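DUF4136 domain-containing protein (PDB 4F54) is of unknown function, a predicted bacterial lipoprotein whose DUF4136 domain is probably related to the N-terminal domain of TolB. Local coordinates at residues 106-111 with 123-128. Sequence-based numbering, arbitrary orientation.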
loop_
_atom_site.group_PDB
_atom_site.type_symbol
_atom_site.label_atom_id
_atom_site.label_comp_id
_atom_site.label_asym_id
_atom_site.label_seq_id
_atom_site.Cartn_x
_atom_site.Cartn_y
_atom_site.Cartn_z
ATOM N N TRP A 106 0.204 11.129 6.264
ATOM C CA TRP A 106 0.593 12.346 5.542
ATOM C C TRP A 106 0.340 12.204 4.067
ATOM O O TRP A 106 0.169 13.194 3.401
ATOM C CB TRP A 106 2.053 12.779 5.829
ATOM C CG TRP A 106 3.036 11.655 6.050
ATOM C CD1 TRP A 106 3.528 11.196 7.258
ATOM C CD2 TRP A 106 3.659 10.799 5.025
ATOM N NE1 TRP A 106 4.382 10.124 7.074
ATOM C CE2 TRP A 106 4.501 9.828 5.754
ATOM C CE3 TRP A 106 3.609 10.737 3.619
ATOM C CZ2 TRP A 106 5.252 8.863 5.097
ATOM C CZ3 TRP A 106 4.376 9.747 2.980
ATOM C CH2 TRP A 106 5.166 8.826 3.710
ATOM N N TRP A 107 0.241 10.972 3.566
ATOM C CA TRP A 107 0.066 10.705 2.153
ATOM C C TRP A 107 -1.254 11.211 1.729
ATOM O O TRP A 107 -1.405 11.489 0.565
ATOM C CB TRP A 107 0.279 9.229 1.824
ATOM C CG TRP A 107 -0.325 8.271 2.824
ATOM C CD1 TRP A 107 -1.583 7.672 2.773
ATOM C CD2 TRP A 107 0.287 7.787 4.071
ATOM N NE1 TRP A 107 -1.785 6.873 3.854
ATOM C CE2 TRP A 107 -0.663 6.876 4.666
ATOM C CE3 TRP A 107 1.499 8.003 4.714
ATOM C CZ2 TRP A 107 -0.438 6.273 5.891
ATOM C CZ3 TRP A 107 1.740 7.342 5.934
ATOM C CH2 TRP A 107 0.778 6.473 6.488
ATOM N N TRP A 108 -2.218 11.365 2.650
ATOM C CA TRP A 108 -3.516 11.960 2.302
ATOM C C TRP A 108 -3.406 13.373 1.841
ATOM O O TRP A 108 -4.361 13.883 1.229
ATOM C CB TRP A 108 -4.476 11.990 3.469
ATOM C CG TRP A 108 -4.904 10.640 3.951
ATOM C CD1 TRP A 108 -4.828 9.416 3.304
ATOM C CD2 TRP A 108 -5.503 10.359 5.231
ATOM N NE1 TRP A 108 -5.326 8.415 4.088
ATOM C CE2 TRP A 108 -5.745 8.918 5.260
ATOM C CE3 TRP A 108 -5.854 11.140 6.336
ATOM C CZ2 TRP A 108 -6.304 8.294 6.365
ATOM C CZ3 TRP A 108 -6.455 10.490 7.415
ATOM C CH2 TRP A 108 -6.662 9.109 7.422
ATOM N N GLY A 109 -2.313 14.042 2.164
ATOM C CA GLY A 109 -2.077 15.418 1.720
ATOM C C GLY A 109 -1.704 15.549 0.246
ATOM O O GLY A 109 -1.656 16.653 -0.258
ATOM N N TYR A 110 -1.406 14.439 -0.437
ATOM C CA TYR A 110 -1.114 14.497 -1.866
ATOM C C TYR A 110 -2.432 14.584 -2.622
ATOM O O TYR A 110 -3.270 13.662 -2.497
ATOM C CB TYR A 110 -0.354 13.257 -2.333
ATOM C CG TYR A 110 -0.065 13.247 -3.796
ATOM C CD1 TYR A 110 0.601 14.314 -4.379
ATOM C CD2 TYR A 110 -0.498 12.217 -4.620
ATOM C CE1 TYR A 110 0.860 14.354 -5.730
ATOM C CE2 TYR A 110 -0.218 12.223 -5.979
ATOM C CZ TYR A 110 0.446 13.292 -6.528
ATOM O OH TYR A 110 0.672 13.324 -7.875
ATOM N N PRO A 111 -2.655 15.679 -3.381
ATOM C CA PRO A 111 -3.967 15.830 -4.094
ATOM C C PRO A 111 -4.322 14.654 -4.994
ATOM O O PRO A 111 -5.473 14.355 -5.142
ATOM C CB PRO A 111 -3.788 17.110 -4.905
ATOM C CG PRO A 111 -2.725 17.864 -4.173
ATOM C CD PRO A 111 -1.773 16.831 -3.656
ATOM N N GLY A 123 -16.879 7.845 1.421
ATOM C CA GLY A 123 -16.545 9.287 1.391
ATOM C C GLY A 123 -15.306 9.713 2.156
ATOM O O GLY A 123 -15.020 10.909 2.311
ATOM N N GLY A 124 -14.588 8.750 2.698
ATOM C CA GLY A 124 -13.365 9.023 3.443
ATOM C C GLY A 124 -12.737 7.754 3.952
ATOM O O GLY A 124 -13.245 6.628 3.736
ATOM N N TRP A 125 -11.602 7.938 4.604
ATOM C CA TRP A 125 -10.821 6.854 5.153
ATOM C C TRP A 125 -11.057 6.685 6.642
ATOM O O TRP A 125 -11.360 7.677 7.350
ATOM C CB TRP A 125 -9.301 7.100 4.994
ATOM C CG TRP A 125 -8.869 7.247 3.577
ATOM C CD1 TRP A 125 -8.475 8.399 2.926
ATOM C CD2 TRP A 125 -8.828 6.199 2.569
ATOM N NE1 TRP A 125 -8.156 8.143 1.618
ATOM C CE2 TRP A 125 -8.327 6.820 1.349
ATOM C CE3 TRP A 125 -9.119 4.848 2.567
ATOM C CZ2 TRP A 125 -8.187 6.095 0.165
ATOM C CZ3 TRP A 125 -8.944 4.111 1.381
ATOM C CH2 TRP A 125 -8.508 4.736 0.202
ATOM N N TYR A 126 -10.845 5.452 7.116
ATOM C CA TYR A 126 -10.889 5.167 8.550
ATOM C C TYR A 126 -9.639 4.385 8.894
ATOM O O TYR A 126 -9.481 3.285 8.339
ATOM C CB TYR A 126 -12.104 4.351 8.962
ATOM C CG TYR A 126 -12.272 4.307 10.458
ATOM C CD1 TYR A 126 -12.723 5.426 11.128
ATOM C CD2 TYR A 126 -11.904 3.207 11.195
ATOM C CE1 TYR A 126 -12.899 5.424 12.506
ATOM C CE2 TYR A 126 -12.063 3.198 12.562
ATOM C CZ TYR A 126 -12.505 4.329 13.218
ATOM O OH TYR A 126 -12.674 4.368 14.611
ATOM N N TYR A 127 -8.816 4.926 9.811
ATOM C CA TYR A 127 -7.597 4.268 10.322
ATOM C C TYR A 127 -7.797 3.767 11.735
ATOM O O TYR A 127 -7.949 4.582 12.651
ATOM C CB TYR A 127 -6.358 5.244 10.280
ATOM C CG TYR A 127 -5.356 4.842 9.223
ATOM C CD1 TYR A 127 -5.631 4.998 7.871
ATOM C CD2 TYR A 127 -4.128 4.259 9.588
ATOM C CE1 TYR A 127 -4.736 4.644 6.885
ATOM C CE2 TYR A 127 -3.236 3.875 8.594
ATOM C CZ TYR A 127 -3.544 4.070 7.235
ATOM O OH TYR A 127 -2.685 3.681 6.219
ATOM N N PRO A 128 -7.824 2.429 11.911
ATOM C CA PRO A 128 -8.095 1.862 13.250
ATOM C C PRO A 128 -6.865 1.629 14.084
ATOM O O PRO A 128 -6.926 1.018 15.158
ATOM C CB PRO A 128 -8.813 0.553 12.946
ATOM C CG PRO A 128 -8.351 0.188 11.589
ATOM C CD PRO A 128 -7.972 1.418 10.852
#
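An aromatic cluster of W108, W125 and Y127 joins a 3-10 turn, 106-109, to the irregular segment 123-128, and illustrates how large flat side chains can bridge distant backbones: the nearest CA atoms, those of W108 and W125, are 9.4 Å apart. The two indoles form an offset stack, five-membered ring on five-membered ring, with planes inclined by only 8°. CD1 of W125 lies over one face of W108, toward the rim, 3.4 Å from W108 NE1. The benzo end of W108 runs on, bringing its CZ2 to 3.5 Å from W125 CB and 3.7 Å from Y127 CD1. CB of W108 points toward 123-128, and with CG anti to the carbonyl carbon (chi1 -66°) the indole extends between W125 and Y127. Cutting W108 back to an alanine would probably leave W125 without this stacking partner and open a gap beside Y127. Y127 OH meets the edge of the W107 indole, 3.4 Å from CZ2, while both Y127 OH and W107 NE1 hydrogen-bond to OE2 of E143. E143 of strand 139-146 thus holds both segments, a further bond between Y127 OH and T162 OG1 ties 123-128 to strand 159-166, and W125 rests on V145 and on Q88 of strand 85-92.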